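Uncharacterized protein (PDB 4H0A) is of unknown function but belongs to the CAP (cysteine-rich secretory protein) family and carries a CAP-associated N-terminal region. Local coordinates at residues Ser138-Asp141 with Leu142-Thr146; Ile107-His110 with Ser111-Phe115. All blocks are in the same frame, centred on the assembly; numbering follows the deposited sequence.

How the contacts relate
Both contacts are local and fall within the CAP-associated N-terminal region, on the same side of the chain's centre, with their own centres about 13 Å apart. Contact 2 comes first along the chain, in the long connection between strands 89-96 and 125-128; contact 1 follows on helix 139-144 and runs into strand 145-150. That strand closes one border of the seven-stranded antiparallel sheet, and side chains of contact 2 touch it and the next two in the sheet, 153-159 and 166-172. The two meet directly where Phe115 CZ packs on Leu142 O, 3.8 Å away, and Phe115 CE1 approaches Thr146 CG2. Together they bring the long connection and the short helix against the 145-150 edge of the sheet.

Contact 1 (Ser138-Asp141 with Leu142-Thr146); sequences SDED and LKTQT
Thr144 reaches back one helical turn to Glu140 with both its backbone and its side chain. Thr144 N donates to Glu140 O at 2.9 Å, and Thr144 OG1, held between the backbone N and the carbonyl carbon (chi1 71°), comes within 2.7 Å of the same oxygen. OG1 also hydrogen-bonds with His287 NE2 and Asn291 OD1. Glu140 swings CG away from its own N (chi1 -179°) and stays extended; the two side chains cross at a slant, with Glu140 CG 3.7 Å from Thr144 OG1.

At the start of the helix, Ser138 and Asp141 form a capping box. Asp141 OD2 accepts from Ser138 N at 3.0 Å, on its anti side and 29° out of the carboxylate plane; the return bond from Asp141 N to Ser138 OG is weak, at 3.4 Å. Leu142 N continues the helix by bonding to Ser138 O, while the leucine's CG leans over that oxygen. On the exposed flank, one water receives a hydrogen bond from Lys143 NZ and donates one to Asp139 OD1, joining charges that do not touch.

The last turn ends with Gln145 N on Asp141 O at 2.8 Å, and Thr146 OG1 donates to Leu142 O from above the carbonyl plane. Gln145 leaves helical geometry here, and the chain passes into strand 145-150. The chemistry implies a short helix gripped at both ends: the negative carboxylate of Asp141, near the positive end of the helix dipole, probably interacts favourably with it, and the buried Thr144 hydroxyl ties the last turn to helix 282-290 and the loop after it.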
ATOM      1  N   SER A 138      -0.282  -8.946 -15.157  1.00 78.17           N
ATOM      2  CA  SER A 138      -0.059  -8.093 -16.338  1.00 80.15           C
ATOM      3  C   SER A 138       1.423  -7.752 -16.503  1.00 82.01           C
ATOM      4  O   SER A 138       2.231  -8.099 -15.638  1.00 77.52           O
ATOM      5  CB  SER A 138      -0.881  -6.804 -16.240  1.00 82.88           C
ATOM      6  OG  SER A 138      -0.406  -5.904 -15.249  1.00 84.47           O
ATOM      7  N   ASP A 139       1.786  -7.081 -17.625  1.00 81.62           N
ATOM      8  CA  ASP A 139       3.182  -6.685 -17.887  1.00 81.32           C
ATOM      9  C   ASP A 139       3.720  -5.783 -16.786  1.00 81.09           C
ATOM     10  O   ASP A 139       4.840  -5.991 -16.322  1.00 79.28           O
ATOM     11  CB  ASP A 139       3.334  -5.967 -19.246  1.00 87.11           C
ATOM     12  CG  ASP A 139       3.708  -6.886 -20.389  1.00105.15           C
ATOM     13  OD1 ASP A 139       4.514  -7.813 -20.166  1.00106.39           O
ATOM     14  OD2 ASP A 139       3.196  -6.673 -21.515  1.00115.74           O
ATOM     15  N   GLU A 140       2.921  -4.780 -16.398  1.00 76.78           N
ATOM     16  CA  GLU A 140       3.234  -3.833 -15.331  1.00 74.17           C
ATOM     17  C   GLU A 140       3.427  -4.572 -13.988  1.00 74.37           C
ATOM     18  O   GLU A 140       4.345  -4.222 -13.243  1.00 71.92           O
ATOM     19  CB  GLU A 140       2.100  -2.785 -15.215  1.00 75.77           C
ATOM     20  CG  GLU A 140       2.308  -1.709 -14.156  1.00 88.03           C
ATOM     21  CD  GLU A 140       1.218  -0.652 -14.118  1.00116.90           C
ATOM     22  OE1 GLU A 140       0.995   0.007 -15.158  1.00118.46           O
ATOM     23  OE2 GLU A 140       0.606  -0.465 -13.041  1.00109.51           O
ATOM     24  N   ASP A 141       2.578  -5.594 -13.690  1.00 70.22           N
ATOM     25  CA  ASP A 141       2.656  -6.350 -12.425  1.00 66.72           C
ATOM     26  C   ASP A 141       3.981  -7.107 -12.272  1.00 68.11           C
ATOM     27  O   ASP A 141       4.559  -7.080 -11.195  1.00 64.05           O
ATOM     28  CB  ASP A 141       1.492  -7.357 -12.292  1.00 68.95           C
ATOM     29  CG  ASP A 141       0.104  -6.748 -12.204  1.00 78.07           C
ATOM     30  OD1 ASP A 141      -0.031  -5.654 -11.609  1.00 76.99           O
ATOM     31  OD2 ASP A 141      -0.860  -7.399 -12.665  1.00 84.21           O
ATOM     32  N   LEU A 142       4.472  -7.761 -13.330  1.00 66.57           N
ATOM     33  CA  LEU A 142       5.725  -8.525 -13.232  1.00 66.59           C
ATOM     34  C   LEU A 142       6.954  -7.662 -13.006  1.00 70.43           C
ATOM     35  O   LEU A 142       7.909  -8.114 -12.365  1.00 69.76           O
ATOM     36  CB  LEU A 142       5.960  -9.346 -14.506  1.00 70.09           C
ATOM     37  CG  LEU A 142       5.027 -10.511 -14.693  1.00 74.87           C
ATOM     38  CD1 LEU A 142       5.055 -10.978 -16.123  1.00 79.47           C
ATOM     39  CD2 LEU A 142       5.405 -11.657 -13.771  1.00 75.16           C
ATOM     40  N   LYS A 143       6.961  -6.458 -13.578  1.00 67.61           N
ATOM     41  CA  LYS A 143       8.115  -5.563 -13.476  1.00 66.97           C
ATOM     42  C   LYS A 143       8.079  -4.717 -12.199  1.00 65.55           C
ATOM     43  O   LYS A 143       9.144  -4.418 -11.662  1.00 63.10           O
ATOM     44  CB  LYS A 143       8.194  -4.626 -14.701  1.00 71.67           C
ATOM     45  CG  LYS A 143       9.228  -5.040 -15.751  1.00 95.26           C
ATOM     46  CD  LYS A 143       8.849  -6.291 -16.523  1.00107.59           C
ATOM     47  CE  LYS A 143       9.821  -6.538 -17.650  1.00122.74           C
ATOM     48  NZ  LYS A 143       9.552  -7.819 -18.359  1.00135.49           N
ATOM     49  N   THR A 144       6.885  -4.287 -11.746  1.00 61.25           N
ATOM     50  CA  THR A 144       6.781  -3.345 -10.623  1.00 58.32           C
ATOM     51  C   THR A 144       5.960  -3.813  -9.411  1.00 59.37           C
ATOM     52  O   THR A 144       5.860  -3.054  -8.449  1.00 54.85           O
ATOM     53  CB  THR A 144       6.201  -2.035 -11.166  1.00 66.02           C
ATOM     54  OG1 THR A 144       4.815  -2.220 -11.491  1.00 61.14           O
ATOM     55  CG2 THR A 144       6.999  -1.515 -12.386  1.00 66.87           C
ATOM     56  N   GLN A 145       5.411  -5.033  -9.431  1.00 58.33           N
ATOM     57  CA  GLN A 145       4.637  -5.590  -8.315  1.00 56.03           C
ATOM     58  C   GLN A 145       4.864  -7.093  -8.262  1.00 59.93           C
ATOM     59  O   GLN A 145       3.926  -7.853  -8.024  1.00 60.51           O
ATOM     60  CB  GLN A 145       3.151  -5.271  -8.541  1.00 57.89           C
ATOM     61  CG  GLN A 145       2.331  -5.186  -7.277  1.00 69.20           C
ATOM     62  CD  GLN A 145       0.866  -4.961  -7.559  1.00 78.94           C
ATOM     63  OE1 GLN A 145       0.403  -4.967  -8.698  1.00 75.50           O
ATOM     64  NE2 GLN A 145       0.092  -4.784  -6.521  1.00 67.14           N
ATOM     65  N   THR A 146       6.108  -7.523  -8.519  1.00 56.55           N
ATOM     66  CA  THR A 146       6.471  -8.932  -8.675  1.00 57.20           C
ATOM     67  C   THR A 146       5.995  -9.792  -7.521  1.00 58.24           C
ATOM     68  O   THR A 146       6.281  -9.469  -6.374  1.00 54.72           O
ATOM     69  CB  THR A 146       7.983  -9.085  -8.824  1.00 64.52           C
ATOM     70  OG1 THR A 146       8.473  -7.980  -9.579  1.00 66.02           O
ATOM     71  CG2 THR A 146       8.374 -10.416  -9.489  1.00 63.66           C
TER
HETATM   72  O   HOH W   1       6.819  -7.776 -18.941  1.00 48.02           O

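Contact 2 (Ile107-His110 with Ser111-Phe115)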
ATOM      1  N   ILE A 107      15.917  -2.891  -0.032  1.00 45.68           N
ATOM      2  CA  ILE A 107      15.322  -1.623  -0.458  1.00 44.09           C
ATOM      3  C   ILE A 107      16.407  -0.839  -1.210  1.00 50.20           C
ATOM      4  O   ILE A 107      17.526  -0.728  -0.712  1.00 50.71           O
ATOM      5  CB  ILE A 107      14.764  -0.800   0.751  1.00 44.09           C
ATOM      6  CG1 ILE A 107      13.667  -1.567   1.552  1.00 41.54           C
ATOM      7  CG2 ILE A 107      14.256   0.572   0.286  1.00 43.32           C
ATOM      8  CD1 ILE A 107      12.548  -2.110   0.765  1.00 43.59           C
ATOM      9  N   GLY A 108      16.077  -0.340  -2.393  1.00 49.06           N
ATOM     10  CA  GLY A 108      17.011   0.418  -3.219  1.00 51.39           C
ATOM     11  C   GLY A 108      17.779  -0.406  -4.236  1.00 60.24           C
ATOM     12  O   GLY A 108      18.492   0.174  -5.055  1.00 61.54           O
ATOM     13  N   GLN A 109      17.659  -1.748  -4.227  1.00 57.94           N
ATOM     14  CA  GLN A 109      18.381  -2.553  -5.217  1.00 60.90           C
ATOM     15  C   GLN A 109      17.738  -2.399  -6.585  1.00 65.65           C
ATOM     16  O   GLN A 109      16.548  -2.084  -6.659  1.00 63.07           O
ATOM     17  CB  GLN A 109      18.409  -4.046  -4.823  1.00 62.49           C
ATOM     18  CG  GLN A 109      17.119  -4.820  -5.074  1.00 65.22           C
ATOM     19  CD  GLN A 109      17.322  -6.282  -4.816  1.00 81.36           C
ATOM     20  OE1 GLN A 109      16.976  -6.798  -3.765  1.00 77.61           O
ATOM     21  NE2 GLN A 109      17.919  -6.977  -5.756  1.00 74.18           N
ATOM     22  N   HIS A 110      18.490  -2.700  -7.657  1.00 63.23           N
ATOM     23  CA  HIS A 110      17.932  -2.675  -9.008  1.00 64.94           C
ATOM     24  C   HIS A 110      16.925  -3.807  -9.131  1.00 69.25           C
ATOM     25  O   HIS A 110      17.252  -4.942  -8.787  1.00 67.72           O
ATOM     26  CB  HIS A 110      19.030  -2.818 -10.077  1.00 69.13           C
ATOM     27  CG  HIS A 110      19.988  -1.673 -10.091  1.00 74.02           C
ATOM     28  ND1 HIS A 110      19.556  -0.376 -10.295  1.00 75.46           N
ATOM     29  CD2 HIS A 110      21.331  -1.669  -9.930  1.00 78.27           C
ATOM     30  CE1 HIS A 110      20.640   0.378 -10.227  1.00 76.69           C
ATOM     31  NE2 HIS A 110      21.733  -0.357 -10.014  1.00 78.63           N
ATOM     32  N   SER A 111      15.703  -3.512  -9.591  1.00 68.05           N
ATOM     33  CA  SER A 111      14.660  -4.541  -9.711  1.00 68.96           C
ATOM     34  C   SER A 111      15.025  -5.617 -10.764  1.00 78.08           C
ATOM     35  O   SER A 111      14.607  -6.758 -10.610  1.00 78.25           O
ATOM     36  CB  SER A 111      13.306  -3.914 -10.041  1.00 71.28           C
ATOM     37  OG  SER A 111      13.220  -3.543 -11.407  1.00 78.69           O
ATOM     38  N   ALA A 112      15.828  -5.282 -11.798  1.00 78.94           N
ATOM     39  CA  ALA A 112      16.245  -6.261 -12.817  1.00 82.19           C
ATOM     40  C   ALA A 112      17.128  -7.392 -12.232  1.00 86.46           C
ATOM     41  O   ALA A 112      17.144  -8.494 -12.783  1.00 87.33           O
ATOM     42  CB  ALA A 112      16.997  -5.568 -13.943  1.00 85.90           C
ATOM     43  N   GLU A 113      17.861  -7.104 -11.130  1.00 81.74           N
ATOM     44  CA  GLU A 113      18.729  -8.050 -10.408  1.00 82.34           C
ATOM     45  C   GLU A 113      17.917  -9.174  -9.686  1.00 84.21           C
ATOM     46  O   GLU A 113      18.494 -10.201  -9.340  1.00 85.55           O
ATOM     47  CB  GLU A 113      19.563  -7.260  -9.376  1.00 82.86           C
ATOM     48  CG  GLU A 113      20.652  -8.015  -8.634  1.00 99.53           C
ATOM     49  CD  GLU A 113      21.407  -7.121  -7.669  1.00126.80           C
ATOM     50  OE1 GLU A 113      22.253  -6.324  -8.138  1.00129.51           O
ATOM     51  OE2 GLU A 113      21.132  -7.192  -6.450  1.00117.96           O
ATOM     52  N   ILE A 114      16.616  -8.980  -9.433  1.00 76.30           N
ATOM     53  CA  ILE A 114      15.785  -9.995  -8.771  1.00 75.14           C
ATOM     54  C   ILE A 114      15.675 -11.240  -9.649  1.00 84.81           C
ATOM     55  O   ILE A 114      15.965 -12.346  -9.202  1.00 85.63           O
ATOM     56  CB  ILE A 114      14.382  -9.417  -8.446  1.00 74.75           C
ATOM     57  CG1 ILE A 114      14.493  -8.335  -7.355  1.00 72.28           C
ATOM     58  CG2 ILE A 114      13.410 -10.526  -8.015  1.00 74.69           C
ATOM     59  CD1 ILE A 114      13.356  -7.375  -7.335  1.00 74.46           C
ATOM     60  N   PHE A 115      15.322 -11.037 -10.905  1.00 85.13           N
ATOM     61  CA  PHE A 115      15.097 -12.118 -11.858  1.00 89.18           C
ATOM     62  C   PHE A 115      16.352 -12.941 -12.249  1.00 95.43           C
ATOM     63  O   PHE A 115      16.178 -14.062 -12.730  1.00 97.24           O
ATOM     64  CB  PHE A 115      14.470 -11.563 -13.152  1.00 93.26           C
ATOM     65  CG  PHE A 115      13.503 -10.413 -12.968  1.00 92.72           C
ATOM     66  CD1 PHE A 115      12.362 -10.562 -12.194  1.00 93.94           C
ATOM     67  CD2 PHE A 115      13.738  -9.186 -13.568  1.00 95.40           C
ATOM     68  CE1 PHE A 115      11.475  -9.499 -12.016  1.00 93.19           C
ATOM     69  CE2 PHE A 115      12.854  -8.124 -13.388  1.00 96.50           C
ATOM     70  CZ  PHE A 115      11.732  -8.286 -12.605  1.00 92.67           C
TER
HETATM   71  O   HOH W   2      21.390  -3.400  -7.224  1.00 64.62           O
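Glu113 folds back towards His110 and Gln109, and three kinds of interaction hold the turn. The first is backbone hydrogen bonding. Glu113 N donates to His110 O at 3.2 Å, bent to 141° at the hydrogen and approaching from well above the carbonyl plane. One residue on, Ile114 N bonds to Ser111 O at the same spacing, so two successive turns overlap.

The second is water-mediated. A single water accepts from His110 N at 3.0 Å and donates to Glu113 OE1 at 3.2 Å, bridging the backbone before the turn to the glutamate's tip. The extended glutamate chain, its CG opposite the backbone N (chi1 -173°), carries the carboxylate out to that water.

The third is side-chain packing. Gln109 and Glu113 cross at about a right angle, their amide and carboxylate planes 58° apart. NE2 of Gln109 lies 3.3 Å from Glu113 OE2, but the angle is too poor for a hydrogen bond; Gln109 NE2 also lies 4.0 Å from Ile114 CG1. The firmer polar hold on Gln109 is at OE1, which accepts from Lys106 N.

Ile114 and Ser111 are buried and touch strand 153-159, and backbone bonds from Gly108, Gln109 and Ser111 tie the segment to Lys164 and Val166. Consecutive i to i+3 bonds with helical backbone angles are typical of a short 3-10-like turn, here set in a connection running beside the antiparallel sheet.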